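PDB 6CTH: concanavalin A-like lectin protein kinase family protein, which probably transfers phosphate from ATP to protein substrates through its kinase domain, here held with magnesium and an oxindole inhibitor. Local coordinates for residues 26-32 against 44-49; 123-127 against 280-284; 200-204 against 265-271. All blocks are in the same frame, centred on the assembly; numbering follows the deposited sequence. Where two conformers were deposited one is given.

Interaction 1 (26-32 against 44-49). With FE7 (N-{(3Z)-2-oxo-3-[phenyl({4-[(piperidin-1-yl)methyl]phenyl}amino)methylidene]-2,3-dihydro-1H-indol-5-yl}ethanesulfonamide), chain B.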
ATOM      1  N   GLY A  26      -9.832  -5.318   7.223  1.00 39.47           N
ATOM      2  CA  GLY A  26      -8.383  -5.116   7.294  1.00 41.57           C
ATOM      3  C   GLY A  26      -7.670  -6.405   6.925  1.00 43.84           C
ATOM      4  O   GLY A  26      -8.313  -7.429   6.545  1.00 45.47           O
ATOM      5  N   GLY A  27      -6.352  -6.392   7.017  1.00 43.98           N
ATOM      6  CA  GLY A  27      -5.581  -7.564   6.651  1.00 44.54           C
ATOM      7  C   GLY A  27      -5.765  -8.804   7.510  1.00 44.51           C
ATOM      8  O   GLY A  27      -5.586  -9.925   7.043  1.00 44.22           O
ATOM      9  N   PHE A  28      -6.087  -8.617   8.778  1.00 43.34           N
ATOM     10  CA  PHE A  28      -6.175  -9.727   9.725  1.00 43.75           C
ATOM     11  C   PHE A  28      -7.267  -9.444  10.760  1.00 44.91           C
ATOM     12  O   PHE A  28      -7.161  -9.841  11.945  1.00 45.88           O
ATOM     13  CB  PHE A  28      -4.781 -10.022  10.329  1.00 44.10           C
ATOM     14  CG  PHE A  28      -4.114  -8.828  10.993  1.00 43.84           C
ATOM     15  CD1 PHE A  28      -4.347  -8.534  12.342  1.00 44.31           C
ATOM     16  CD2 PHE A  28      -3.215  -8.017  10.283  1.00 44.17           C
ATOM     17  CE1 PHE A  28      -3.720  -7.448  12.959  1.00 43.30           C
ATOM     18  CE2 PHE A  28      -2.573  -6.938  10.901  1.00 42.83           C
ATOM     19  CZ  PHE A  28      -2.830  -6.651  12.239  1.00 43.59           C
ATOM     20  N   GLY A  29      -8.362  -8.829  10.283  1.00 43.49           N
ATOM     21  CA  GLY A  29      -9.542  -8.546  11.110  1.00 43.14           C
ATOM     22  C   GLY A  29     -10.431  -7.491  10.454  1.00 41.27           C
ATOM     23  O   GLY A  29     -10.039  -6.831   9.490  1.00 45.02           O
ATOM     24  N   SER A  30     -11.636  -7.365  10.943  1.00 38.65           N
ATOM     25  CA  SER A  30     -12.559  -6.332  10.507  1.00 36.96           C
ATOM     26  C   SER A  30     -12.253  -5.027  11.233  1.00 35.90           C
ATOM     27  O   SER A  30     -11.884  -5.042  12.412  1.00 36.38           O
ATOM     28  CB  SER A  30     -13.984  -6.747  10.842  1.00 38.96           C
ATOM     29  OG  SER A  30     -14.372  -7.829   9.988  1.00 40.48           O
ATOM     30  N   VAL A  31     -12.495  -3.913  10.567  1.00 34.68           N
ATOM     31  CA  VAL A  31     -12.307  -2.590  11.188  1.00 34.27           C
ATOM     32  C   VAL A  31     -13.668  -1.915  11.371  1.00 35.24           C
ATOM     33  O   VAL A  31     -14.493  -1.867  10.426  1.00 34.68           O
ATOM     34  CB  VAL A  31     -11.402  -1.714  10.317  1.00 33.30           C
ATOM     35  CG1 VAL A  31     -11.094  -0.378  10.999  1.00 33.35           C
ATOM     36  CG2 VAL A  31     -10.105  -2.461   9.978  1.00 32.79           C
ATOM     37  N   TYR A  32     -13.874  -1.355  12.563  1.00 34.27           N
ATOM     38  CA  TYR A  32     -15.138  -0.715  12.965  1.00 36.79           C
ATOM     39  C   TYR A  32     -14.942   0.736  13.318  1.00 38.07           C
ATOM     40  O   TYR A  32     -13.915   1.065  13.924  1.00 37.92           O
ATOM     41  CB  TYR A  32     -15.730  -1.444  14.161  1.00 36.62           C
ATOM     42  CG  TYR A  32     -16.117  -2.877  13.840  1.00 37.96           C
ATOM     43  CD1 TYR A  32     -15.162  -3.889  13.864  1.00 38.54           C
ATOM     44  CD2 TYR A  32     -17.432  -3.217  13.514  1.00 38.19           C
ATOM     45  CE1 TYR A  32     -15.485  -5.195  13.559  1.00 39.46           C
ATOM     46  CE2 TYR A  32     -17.755  -4.515  13.184  1.00 39.43           C
ATOM     47  CZ  TYR A  32     -16.787  -5.507  13.240  1.00 39.92           C
ATOM     48  OH  TYR A  32     -17.071  -6.812  12.938  1.00 41.80           O
ATOM     49  N   ALA A  44     -10.968   4.374  14.597  1.00 35.94           N
ATOM     50  CA  ALA A  44     -11.120   3.128  13.832  1.00 35.42           C
ATOM     51  C   ALA A  44     -10.546   1.999  14.672  1.00 35.35           C
ATOM     52  O   ALA A  44      -9.396   2.077  15.122  1.00 35.40           O
ATOM     53  CB  ALA A  44     -10.403   3.230  12.507  1.00 35.26           C
ATOM     54  N   VAL A  45     -11.343   0.963  14.916  1.00 33.78           N
ATOM     55  CA  VAL A  45     -10.956  -0.118  15.800  1.00 34.49           C
ATOM     56  C   VAL A  45     -10.888  -1.373  14.940  1.00 36.78           C
ATOM     57  O   VAL A  45     -11.902  -1.760  14.360  1.00 34.55           O
ATOM     58  CB  VAL A  45     -11.981  -0.319  16.912  1.00 36.02           C
ATOM     59  CG1 VAL A  45     -11.601  -1.476  17.834  1.00 36.32           C
ATOM     60  CG2 VAL A  45     -12.159   0.979  17.710  1.00 36.59           C
ATOM     61  N   LYS A  46      -9.716  -1.991  14.887  1.00 37.94           N
ATOM     62  CA  LYS A  46      -9.533  -3.283  14.240  1.00 40.35           C
ATOM     63  C   LYS A  46      -9.629  -4.408  15.261  1.00 41.89           C
ATOM     64  O   LYS A  46      -8.848  -4.471  16.215  1.00 43.41           O
ATOM     65  CB  LYS A  46      -8.191  -3.312  13.529  1.00 41.83           C
ATOM     66  CG  LYS A  46      -7.944  -4.616  12.778  1.00 43.41           C
ATOM     67  CD  LYS A  46      -6.762  -4.516  11.843  1.00 44.51           C
ATOM     68  CE  LYS A  46      -6.686  -5.739  10.935  1.00 46.50           C
ATOM     69  NZ  LYS A  46      -5.655  -5.501   9.912  1.00 48.30           N
ATOM     70  N   LYS A  47     -10.615  -5.288  15.056  1.00 41.44           N
ATOM     71  CA  LYS A  47     -10.817  -6.462  15.856  1.00 42.22           C
ATOM     72  C   LYS A  47     -10.139  -7.647  15.181  1.00 41.67           C
ATOM     73  O   LYS A  47     -10.533  -8.053  14.076  1.00 40.01           O
ATOM     74  CB  LYS A  47     -12.310  -6.721  15.987  1.00 45.06           C
ATOM     75  CG  LYS A  47     -12.645  -7.881  16.904  1.00 47.88           C
ATOM     76  CD  LYS A  47     -14.134  -7.872  17.174  1.00 49.92           C
ATOM     77  CE  LYS A  47     -14.497  -8.942  18.194  1.00 53.81           C
ATOM     78  NZ  LYS A  47     -14.420 -10.321  17.632  1.00 54.95           N
ATOM     79  N   VAL A  48      -9.127  -8.195  15.833  1.00 45.63           N
ATOM     80  CA  VAL A  48      -8.327  -9.240  15.242  1.00 46.88           C
ATOM     81  C   VAL A  48      -9.082 -10.552  15.203  1.00 49.93           C
ATOM     82  O   VAL A  48      -9.846 -10.897  16.105  1.00 48.21           O
ATOM     83  CB  VAL A  48      -6.995  -9.394  15.974  1.00 47.18           C
ATOM     84  CG1 VAL A  48      -6.219 -10.621  15.533  1.00 47.58           C
ATOM     85  CG2 VAL A  48      -6.176  -8.113  15.787  1.00 46.26           C
ATOM     86  N   SER A  49      -8.877 -11.230  14.090  1.00 53.20           N
ATOM     87  CA  SER A  49      -9.469 -12.510  13.805  1.00 56.96           C
ATOM     88  C   SER A  49      -8.546 -13.577  14.422  1.00 61.29           C
ATOM     89  O   SER A  49      -7.357 -13.636  14.090  1.00 61.30           O
ATOM     90  CB  SER A  49      -9.568 -12.675  12.280  1.00 57.25           C
ATOM     91  OG  SER A  49      -9.889 -14.011  11.961  1.00 57.79           O
TER
HETATM   92  C4  FE7 B 601      -8.550   2.203   8.625  1.00 27.91           C
HETATM   93  C14 FE7 B 601     -10.676  -0.921   5.078  1.00 31.36           C
HETATM   94  C5  FE7 B 601      -7.905   2.955   9.623  1.00 28.83           C
HETATM   95  C6  FE7 B 601      -6.737   2.518  10.223  1.00 29.23           C
HETATM   96  C11 FE7 B 601     -10.752   1.460   6.510  1.00 30.13           C
HETATM   97  C7  FE7 B 601      -6.180   1.324   9.804  1.00 30.73           C
HETATM   98  C8  FE7 B 601      -9.716   4.187   9.050  1.00 28.75           C
HETATM   99  C9  FE7 B 601      -9.735   2.948   8.231  1.00 29.68           C
HETATM  100  C10 FE7 B 601     -10.713   2.710   7.289  1.00 28.69           C
HETATM  101  C12 FE7 B 601     -11.022   0.249   7.135  1.00 30.26           C
HETATM  102  C13 FE7 B 601     -10.980  -0.933   6.420  1.00 33.97           C
HETATM  103  N1  FE7 B 601      -8.619   4.121   9.840  1.00 29.07           N
HETATM  104  N2  FE7 B 601     -11.586   3.690   7.022  1.00 30.88           N
HETATM  105  C3  FE7 B 601      -7.964   1.011   8.202  1.00 29.27           C
HETATM  106  N3  FE7 B 601     -17.446   4.126   4.389  1.00 51.39           N
HETATM  107  O2  FE7 B 601     -10.531   5.101   9.035  1.00 31.85           O
HETATM  108  C2  FE7 B 601      -6.761   0.592   8.774  1.00 31.73           C
HETATM  109  N   FE7 B 601      -6.037  -0.534   8.284  1.00 36.32           N
HETATM  110  S   FE7 B 601      -6.372  -1.543   7.062  1.00 38.38           S
HETATM  111  O   FE7 B 601      -7.765  -1.460   6.757  1.00 39.20           O
HETATM  112  O1  FE7 B 601      -5.799  -2.808   7.396  1.00 37.85           O
HETATM  113  C1  FE7 B 601      -5.417  -0.748   5.814  1.00 40.80           C
HETATM  114  C   FE7 B 601      -4.088  -0.378   6.425  1.00 43.41           C
HETATM  115  C16 FE7 B 601     -10.455   1.461   5.154  1.00 30.70           C
HETATM  116  C15 FE7 B 601     -10.415   0.274   4.446  1.00 33.46           C
HETATM  117  C17 FE7 B 601     -12.735   3.790   6.206  1.00 34.03           C
HETATM  118  C22 FE7 B 601     -13.237   2.708   5.496  1.00 35.17           C
HETATM  119  C21 FE7 B 601     -14.340   2.866   4.677  1.00 35.97           C
HETATM  120  C20 FE7 B 601     -14.963   4.097   4.545  1.00 41.09           C
HETATM  121  C19 FE7 B 601     -14.453   5.172   5.253  1.00 39.04           C
HETATM  122  C18 FE7 B 601     -13.354   5.026   6.079  1.00 36.07           C
HETATM  123  C23 FE7 B 601     -16.177   4.261   3.662  1.00 47.04           C
HETATM  124  C28 FE7 B 601     -18.585   4.441   3.526  1.00 54.34           C
HETATM  125  C27 FE7 B 601     -19.887   4.401   4.291  1.00 57.05           C
HETATM  126  C26 FE7 B 601     -20.089   3.054   4.953  1.00 55.89           C
HETATM  127  C25 FE7 B 601     -18.865   2.656   5.752  1.00 57.39           C
HETATM  128  C24 FE7 B 601     -17.612   2.770   4.916  1.00 53.86           C
HETATM  129  O   HOH W   1     -12.436  -9.769  13.265  1.00 50.82           O

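Interaction 2 (123-127 against 280-284)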
ATOM      1  N   ALA A 123       6.473   6.763  -1.767  1.00 27.63           N
ATOM      2  CA  ALA A 123       7.931   6.605  -1.919  1.00 28.06           C
ATOM      3  C   ALA A 123       8.663   7.109  -0.656  1.00 28.41           C
ATOM      4  O   ALA A 123       9.582   6.454  -0.170  1.00 28.09           O
ATOM      5  CB  ALA A 123       8.453   7.304  -3.145  1.00 28.40           C
ATOM      6  N   SER A 124       8.173   8.223  -0.141  1.00 28.77           N
ATOM      7  CA  SER A 124       8.702   8.818   1.135  1.00 29.07           C
ATOM      8  C   SER A 124       8.551   7.858   2.288  1.00 28.27           C
ATOM      9  O   SER A 124       9.476   7.669   3.085  1.00 27.71           O
ATOM     10  CB  SER A 124       8.037  10.162   1.424  1.00 30.27           C
ATOM     11  OG  SER A 124       8.543  11.127   0.493  1.00 33.31           O
ATOM     12  N   ALA A 125       7.370   7.231   2.395  1.00 27.71           N
ATOM     13  CA  ALA A 125       7.170   6.200   3.419  1.00 27.65           C
ATOM     14  C   ALA A 125       8.183   5.067   3.316  1.00 27.29           C
ATOM     15  O   ALA A 125       8.741   4.641   4.307  1.00 26.53           O
ATOM     16  CB  ALA A 125       5.744   5.659   3.350  1.00 27.82           C
ATOM     17  N   LEU A 126       8.363   4.558   2.109  1.00 27.18           N
ATOM     18  CA  LEU A 126       9.273   3.461   1.872  1.00 27.89           C
ATOM     19  C   LEU A 126      10.720   3.841   2.181  1.00 27.37           C
ATOM     20  O   LEU A 126      11.474   3.042   2.686  1.00 26.77           O
ATOM     21  CB  LEU A 126       9.130   2.964   0.443  1.00 29.47           C
ATOM     22  CG  LEU A 126       9.501   1.513   0.202  1.00 31.86           C
ATOM     23  CD1 LEU A 126       9.002   0.619   1.317  1.00 32.93           C
ATOM     24  CD2 LEU A 126       8.968   1.042  -1.141  1.00 32.03           C
ATOM     25  N   LEU A 127      11.098   5.057   1.830  1.00 26.90           N
ATOM     26  CA  LEU A 127      12.467   5.528   2.119  1.00 27.28           C
ATOM     27  C   LEU A 127      12.696   5.497   3.625  1.00 26.51           C
ATOM     28  O   LEU A 127      13.732   5.054   4.107  1.00 26.66           O
ATOM     29  CB  LEU A 127      12.687   6.925   1.584  1.00 27.62           C
ATOM     30  CG  LEU A 127      14.061   7.530   1.814  1.00 28.40           C
ATOM     31  CD1 LEU A 127      15.141   6.735   1.132  1.00 28.99           C
ATOM     32  CD2 LEU A 127      14.106   8.994   1.344  1.00 29.37           C
ATOM     33  N   ILE A 280      14.760   2.903  -3.394  1.00 31.31           N
ATOM     34  CA  ILE A 280      13.660   3.847  -3.338  1.00 31.55           C
ATOM     35  C   ILE A 280      14.201   5.307  -3.398  1.00 31.57           C
ATOM     36  O   ILE A 280      13.526   6.187  -3.901  1.00 31.53           O
ATOM     37  CB  ILE A 280      12.726   3.601  -2.132  1.00 32.21           C
ATOM     38  CG1 ILE A 280      11.423   4.386  -2.283  1.00 32.40           C
ATOM     39  CG2 ILE A 280      13.428   3.882  -0.823  1.00 32.52           C
ATOM     40  CD1 ILE A 280      10.538   3.888  -3.381  1.00 33.23           C
ATOM     41  N   ARG A 281      15.390   5.557  -2.881  0.50 31.67           N
ATOM     42  CA  ARG A 281      15.969   6.892  -3.017  0.50 31.68           C
ATOM     43  C   ARG A 281      16.188   7.280  -4.494  0.50 32.89           C
ATOM     44  O   ARG A 281      15.900   8.413  -4.888  0.50 33.10           O
ATOM     45  CB  ARG A 281      17.255   7.018  -2.194  0.50 31.51           C
ATOM     46  CG  ARG A 281      17.768   8.435  -2.142  0.50 31.20           C
ATOM     47  CD  ARG A 281      19.002   8.577  -1.252  0.50 31.08           C
ATOM     48  NE  ARG A 281      18.889   8.052   0.116  0.50 30.23           N
ATOM     49  CZ  ARG A 281      18.432   8.719   1.144  0.50 28.86           C
ATOM     50  NH1 ARG A 281      17.910   9.899   0.967  0.50 28.31           N
ATOM     51  NH2 ARG A 281      18.416   8.139   2.311  0.50 28.84           N
ATOM     52  N   GLN A 282      16.620   6.333  -5.322  1.00 34.25           N
ATOM     53  CA  GLN A 282      16.798   6.591  -6.757  1.00 35.29           C
ATOM     54  C   GLN A 282      15.484   6.860  -7.431  1.00 35.09           C
ATOM     55  O   GLN A 282      15.401   7.703  -8.321  1.00 35.55           O
ATOM     56  CB  GLN A 282      17.498   5.433  -7.445  1.00 36.82           C
ATOM     57  CG  GLN A 282      18.963   5.241  -7.063  1.00 37.72           C
ATOM     58  CD  GLN A 282      19.558   3.949  -7.605  1.00 39.44           C
ATOM     59  OE1 GLN A 282      18.947   2.870  -7.587  1.00 38.19           O
ATOM     60  NE2 GLN A 282      20.773   4.064  -8.132  1.00 41.49           N
ATOM     61  N   VAL A 283      14.435   6.113  -7.023  1.00 33.99           N
ATOM     62  CA  VAL A 283      13.093   6.341  -7.516  1.00 33.63           C
ATOM     63  C   VAL A 283      12.637   7.759  -7.242  1.00 33.10           C
ATOM     64  O   VAL A 283      12.118   8.416  -8.130  1.00 32.98           O
ATOM     65  CB  VAL A 283      12.092   5.333  -6.843  1.00 33.78           C
ATOM     66  CG1 VAL A 283      10.641   5.745  -7.042  1.00 33.65           C
ATOM     67  CG2 VAL A 283      12.343   3.926  -7.382  1.00 33.83           C
ATOM     68  N   ILE A 284      12.845   8.240  -6.014  1.00 32.28           N
ATOM     69  CA  ILE A 284      12.387   9.570  -5.663  1.00 33.25           C
ATOM     70  C   ILE A 284      13.107  10.640  -6.499  1.00 34.51           C
ATOM     71  O   ILE A 284      12.446  11.593  -6.954  1.00 34.23           O
ATOM     72  CB  ILE A 284      12.544   9.862  -4.154  1.00 33.14           C
ATOM     73  CG1 ILE A 284      11.600   8.976  -3.349  1.00 32.15           C
ATOM     74  CG2 ILE A 284      12.304  11.341  -3.814  1.00 33.79           C
ATOM     75  CD1 ILE A 284      11.952   8.819  -1.889  1.00 32.21           C
TER

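Interaction 3 (200-204 against 265-271)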
ATOM      1  N   VAL A 200      10.225  -2.832  -3.284  1.00 28.08           N
ATOM      2  CA  VAL A 200      10.249  -1.914  -4.432  1.00 28.25           C
ATOM      3  C   VAL A 200       9.388  -2.511  -5.587  1.00 28.67           C
ATOM      4  O   VAL A 200       8.704  -1.789  -6.239  1.00 28.54           O
ATOM      5  CB  VAL A 200      11.707  -1.542  -4.837  1.00 28.78           C
ATOM      6  CG1 VAL A 200      11.780  -0.972  -6.240  1.00 28.91           C
ATOM      7  CG2 VAL A 200      12.250  -0.552  -3.822  1.00 28.77           C
ATOM      8  N   TYR A 201       9.421  -3.813  -5.775  1.00 29.00           N
ATOM      9  CA  TYR A 201       8.568  -4.494  -6.796  1.00 29.30           C
ATOM     10  C   TYR A 201       7.103  -4.153  -6.525  1.00 28.52           C
ATOM     11  O   TYR A 201       6.401  -3.649  -7.419  1.00 28.76           O
ATOM     12  CB  TYR A 201       8.854  -5.963  -6.793  1.00 29.81           C
ATOM     13  CG  TYR A 201       7.948  -6.688  -7.800  1.00 30.50           C
ATOM     14  CD1 TYR A 201       6.640  -7.017  -7.488  1.00 31.02           C
ATOM     15  CD2 TYR A 201       8.424  -6.959  -9.067  1.00 32.06           C
ATOM     16  CE1 TYR A 201       5.829  -7.624  -8.434  1.00 31.46           C
ATOM     17  CE2 TYR A 201       7.611  -7.548 -10.026  1.00 32.75           C
ATOM     18  CZ  TYR A 201       6.354  -7.893  -9.673  1.00 32.85           C
ATOM     19  OH  TYR A 201       5.529  -8.503 -10.640  1.00 34.71           O
ATOM     20  N   SER A 202       6.652  -4.326  -5.274  1.00 28.11           N
ATOM     21  CA  SER A 202       5.263  -4.025  -4.929  1.00 27.63           C
ATOM     22  C   SER A 202       4.951  -2.562  -5.173  1.00 27.76           C
ATOM     23  O   SER A 202       3.905  -2.234  -5.673  1.00 27.09           O
ATOM     24  CB  SER A 202       4.977  -4.330  -3.460  1.00 27.89           C
ATOM     25  OG  SER A 202       5.381  -5.649  -3.105  1.00 28.47           O
ATOM     26  N   PHE A 203       5.878  -1.665  -4.799  1.00 27.63           N
ATOM     27  CA  PHE A 203       5.701  -0.238  -5.084  1.00 28.18           C
ATOM     28  C   PHE A 203       5.489   0.037  -6.596  1.00 28.73           C
ATOM     29  O   PHE A 203       4.645   0.870  -6.979  1.00 28.90           O
ATOM     30  CB  PHE A 203       6.952   0.559  -4.560  1.00 28.42           C
ATOM     31  CG  PHE A 203       6.980   2.011  -4.974  1.00 28.66           C
ATOM     32  CD1 PHE A 203       6.372   2.974  -4.210  1.00 28.43           C
ATOM     33  CD2 PHE A 203       7.598   2.391  -6.153  1.00 29.21           C
ATOM     34  CE1 PHE A 203       6.363   4.313  -4.613  1.00 28.68           C
ATOM     35  CE2 PHE A 203       7.582   3.717  -6.567  1.00 29.37           C
ATOM     36  CZ  PHE A 203       6.973   4.682  -5.787  1.00 29.03           C
ATOM     37  N   GLY A 204       6.280  -0.639  -7.421  1.00 29.45           N
ATOM     38  CA  GLY A 204       6.197  -0.552  -8.916  1.00 29.90           C
ATOM     39  C   GLY A 204       4.792  -0.897  -9.383  1.00 30.42           C
ATOM     40  O   GLY A 204       4.195  -0.131 -10.144  1.00 31.71           O
ATOM     41  N   VAL A 265       9.237   4.533 -14.126  1.00 37.48           N
ATOM     42  CA  VAL A 265       9.600   4.203 -12.735  1.00 36.33           C
ATOM     43  C   VAL A 265       8.873   2.928 -12.306  1.00 34.66           C
ATOM     44  O   VAL A 265       9.479   2.040 -11.738  1.00 34.39           O
ATOM     45  CB  VAL A 265       9.265   5.386 -11.801  1.00 36.48           C
ATOM     46  CG1 VAL A 265       9.164   4.966 -10.345  1.00 36.98           C
ATOM     47  CG2 VAL A 265      10.285   6.506 -12.019  1.00 37.40           C
ATOM     48  N   GLY A 266       7.589   2.835 -12.599  1.00 34.18           N
ATOM     49  CA  GLY A 266       6.849   1.625 -12.248  1.00 33.74           C
ATOM     50  C   GLY A 266       7.429   0.344 -12.826  1.00 33.82           C
ATOM     51  O   GLY A 266       7.574  -0.665 -12.140  1.00 32.98           O
ATOM     52  N   LEU A 267       7.763   0.374 -14.122  1.00 35.17           N
ATOM     53  CA  LEU A 267       8.343  -0.821 -14.763  1.00 35.07           C
ATOM     54  C   LEU A 267       9.715  -1.160 -14.202  1.00 34.83           C
ATOM     55  O   LEU A 267      10.051  -2.307 -14.009  1.00 35.21           O
ATOM     56  CB  LEU A 267       8.392  -0.600 -16.301  1.00 35.81           C
ATOM     57  CG  LEU A 267       7.048  -0.397 -17.005  1.00 36.58           C
ATOM     58  CD1 LEU A 267       7.306   0.004 -18.442  1.00 38.45           C
ATOM     59  CD2 LEU A 267       6.231  -1.672 -16.892  1.00 36.48           C
ATOM     60  N   TRP A 268      10.550  -0.149 -14.005  1.00 35.29           N
ATOM     61  CA  TRP A 268      11.882  -0.315 -13.406  1.00 35.62           C
ATOM     62  C   TRP A 268      11.805  -1.017 -12.066  1.00 34.61           C
ATOM     63  O   TRP A 268      12.578  -1.925 -11.782  1.00 34.47           O
ATOM     64  CB  TRP A 268      12.489   1.069 -13.264  1.00 35.69           C
ATOM     65  CG  TRP A 268      13.917   1.232 -12.927  1.00 36.63           C
ATOM     66  CD1 TRP A 268      14.951   0.368 -13.184  1.00 37.68           C
ATOM     67  CD2 TRP A 268      14.515   2.417 -12.371  1.00 37.60           C
ATOM     68  NE1 TRP A 268      16.155   0.937 -12.776  1.00 37.81           N
ATOM     69  CE2 TRP A 268      15.912   2.192 -12.291  1.00 37.74           C
ATOM     70  CE3 TRP A 268      14.004   3.642 -11.926  1.00 37.58           C
ATOM     71  CZ2 TRP A 268      16.813   3.145 -11.773  1.00 38.31           C
ATOM     72  CZ3 TRP A 268      14.914   4.599 -11.396  1.00 38.61           C
ATOM     73  CH2 TRP A 268      16.300   4.342 -11.376  1.00 38.42           C
ATOM     74  N   CYS A 269      10.846  -0.578 -11.256  1.00 34.25           N
ATOM     75  CA  CYS A 269      10.593  -1.115  -9.927  1.00 33.56           C
ATOM     76  C   CYS A 269      10.064  -2.528 -10.046  1.00 33.81           C
ATOM     77  O   CYS A 269      10.443  -3.383  -9.278  1.00 32.56           O
ATOM     78  CB  CYS A 269       9.604  -0.233  -9.158  1.00 32.76           C
ATOM     79  SG  CYS A 269      10.374   1.313  -8.614  1.00 33.24           S
ATOM     80  N   ALA A 270       9.243  -2.771 -11.071  1.00 33.96           N
ATOM     81  CA  ALA A 270       8.659  -4.078 -11.283  1.00 35.13           C
ATOM     82  C   ALA A 270       9.486  -5.001 -12.159  1.00 35.05           C
ATOM     83  O   ALA A 270       8.960  -5.997 -12.700  1.00 34.97           O
ATOM     84  CB  ALA A 270       7.235  -3.926 -11.815  1.00 35.99           C
ATOM     85  N   HIS A 271      10.780  -4.749 -12.269  1.00 35.76           N
ATOM     86  CA  HIS A 271      11.624  -5.596 -13.095  1.00 36.85           C
ATOM     87  C   HIS A 271      11.627  -7.026 -12.574  1.00 36.27           C
ATOM     88  O   HIS A 271      11.798  -7.235 -11.381  1.00 34.60           O
ATOM     89  CB  HIS A 271      13.056  -5.069 -13.027  1.00 39.02           C
ATOM     90  CG  HIS A 271      13.732  -4.971 -14.355  1.00 41.08           C
ATOM     91  ND1 HIS A 271      14.038  -6.076 -15.117  1.00 42.43           N
ATOM     92  CD2 HIS A 271      14.168  -3.898 -15.053  1.00 44.31           C
ATOM     93  CE1 HIS A 271      14.628  -5.687 -16.232  1.00 42.72           C
ATOM     94  NE2 HIS A 271      14.718  -4.369 -16.217  1.00 44.48           N
TER

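Interaction 1 (26-32 against 44-49)
Lys-46 reaches in to the glycine-rich loop, its side chain crossing that of Phe-28 at about a right angle, and lays its ammonium group over one face of the ring. NZ stands 3.6 Å from the ring centroid and 15° off the normal, which defines a cation-pi contact, and CE lies over the same face as a CH-pi partner. The lysine chain is extended throughout, while Phe-28 turns CG between its backbone N and carbonyl carbon (chi1 56°), a torsion that lets one ring face meet the lysine. At the ring's edge, near its plane, Val-48 CG2 approaches Phe-28 CE1 to 3.8 Å. The backbone behind these groups is an antiparallel hairpin. Tyr-32 N donates to Val-45 O at 2.7 Å and Val-45 N returns a bond to Tyr-32 O at 2.8 Å. Lys-47 N then bonds to Ser-30 O (2.9 Å), nearly in line with the carbonyl, and at the loop itself Ser-49 N donates to Phe-28 O at 3.1 Å. A water donates to Lys-47 O and makes a weak bond with Ser-30 N. Val-31 and Lys-46 share the face of the sheet that meets the inhibitor, with Ala-44 CB 3.3 Å from its N1. Tyr-32 and Val-45 share the other face, packed by helix 7-14. Further out, Phe-28 also touches Glu-58 and Glu-62 of helix 54-66 and Asp-159 of the magnesium site. This is the N-lobe hairpin of protein kinases, with Lys-46 at the position of the family's ATP-contacting lysine. Although NZ comes within 3.1 Å of Gly-27 N and near Phe-28 N, all are donors and no hydrogen bond forms. These two N-H groups thus offer the ammonium no acceptor, whereas the pi face of Phe-28 can receive its positive charge.

Interaction 2 (123-127 against 280-284)
Ile-280 starts the second helix and projects directly into the first, at the point where Leu-127 CA and Ile-280 CA are the nearest pair, 5.8 Å apart. Its two branches divide the work. CG1, anti to the backbone N (chi1 -167°), runs beside the backbone of 123-127, 3.5 Å from Ala-123 O and in contact with Leu-126 CB, and carries CD1 on to Leu-126 CD2 at 3.9 Å. CG2, the other branch, lies against the backbone of Leu-127, 3.5 Å from its CA. One residue on, Arg-281 lies at the solvent side. In the conformer given, its chain bends at chi3 and places one face of the guanidinium against Leu-127, whose CD1 sits over the centre of the group, 3.8 Å from Arg-281 CZ; a second conformer was also modelled, so this contact is doubtful as a fixed feature. Ile-284, one turn after Ile-280, points to the same helix. Its CG1 meets Ala-123 CB at 3.6 Å, and its CD1 touches Leu-127 CD2 at 3.9 Å, the two side chains crossing at about a right angle. Ala-123 CB also lies near Ile-280 CD1. No hydrogen bond joins the segments, so the contact is apolar packing; the axes of the two segments approach to 9.4 Å, with 151° between their N-to-C directions, roughly antiparallel. Helix 112-132 and helix 280-287 are both C-lobe elements of the kinase fold, and other helices fill in around them. Ala-123 and Leu-126 also pack on Phe-203 of helix 196-212. Val-283 turns to that same phenylalanine and to Val-265 and Cys-269 of helix 256-269, while Ser-124 and Ala-125 touch Asn-73 in the loop leading to strand 77-83.

Interaction 3 (200-204 against 265-271)
Cys-269 holds SG anti to its own carbonyl carbon (chi1 -73°) and Phe-203 holds CG anti to its backbone N (chi1 172°), and these two torsions bring the thiol to the ring's edge. SG lies 3.9 Å from Phe-203 CD2, a sulfur-aromatic contact made near the ring plane and not over a face. This is helix-helix packing in the C-lobe of the protein kinase fold, with helix 196-212 at its core. The segment axes approach to 7.6 Å at 145°. Gly-204 allows that closeness, having no side chain to face the other helix: its CA lies 3.4 Å from Cys-269 CB, and Gly-204 CA and Gly-266 CA, 4.0 Å apart, are the nearest CA pair. The same CB rests against Val-200 O, while SG meets Val-200 CG1 at 3.6 Å, which leaves the cysteine enclosed by three residues of the first helix. Val-265 CG1 reaches the Phe-203 edge more loosely. Where helix 256-269 ends, Tyr-201 takes over: its CA makes a CA-H...O contact with Cys-269 O, and its ring atoms CD2 and CE2 approach Ala-270, CE2 lying 3.4 Å from Ala-270 O.

In the fold
From the N terminus, interaction 1 comes first and closes a short span of 11 residues, most of it the ends of the N-lobe strands 29-36 and 41-48 and the turn between them, before either of the others opens. Interaction 2 opens at helix 112-132 and closes only at 280-284, across a span of 152 residues. Interaction 3 both opens, at 200-204, and closes, at 265-271, within that span, so the two nest without crossing. Their centres lie 12 Å apart, and they share a packed boundary: helix 280-287 against helices 196-212 and 256-269, and helix 112-132 against 196-212. Interaction 1 lies on the opposite side of the chain's centre, its centre 28 Å from that of interaction 2.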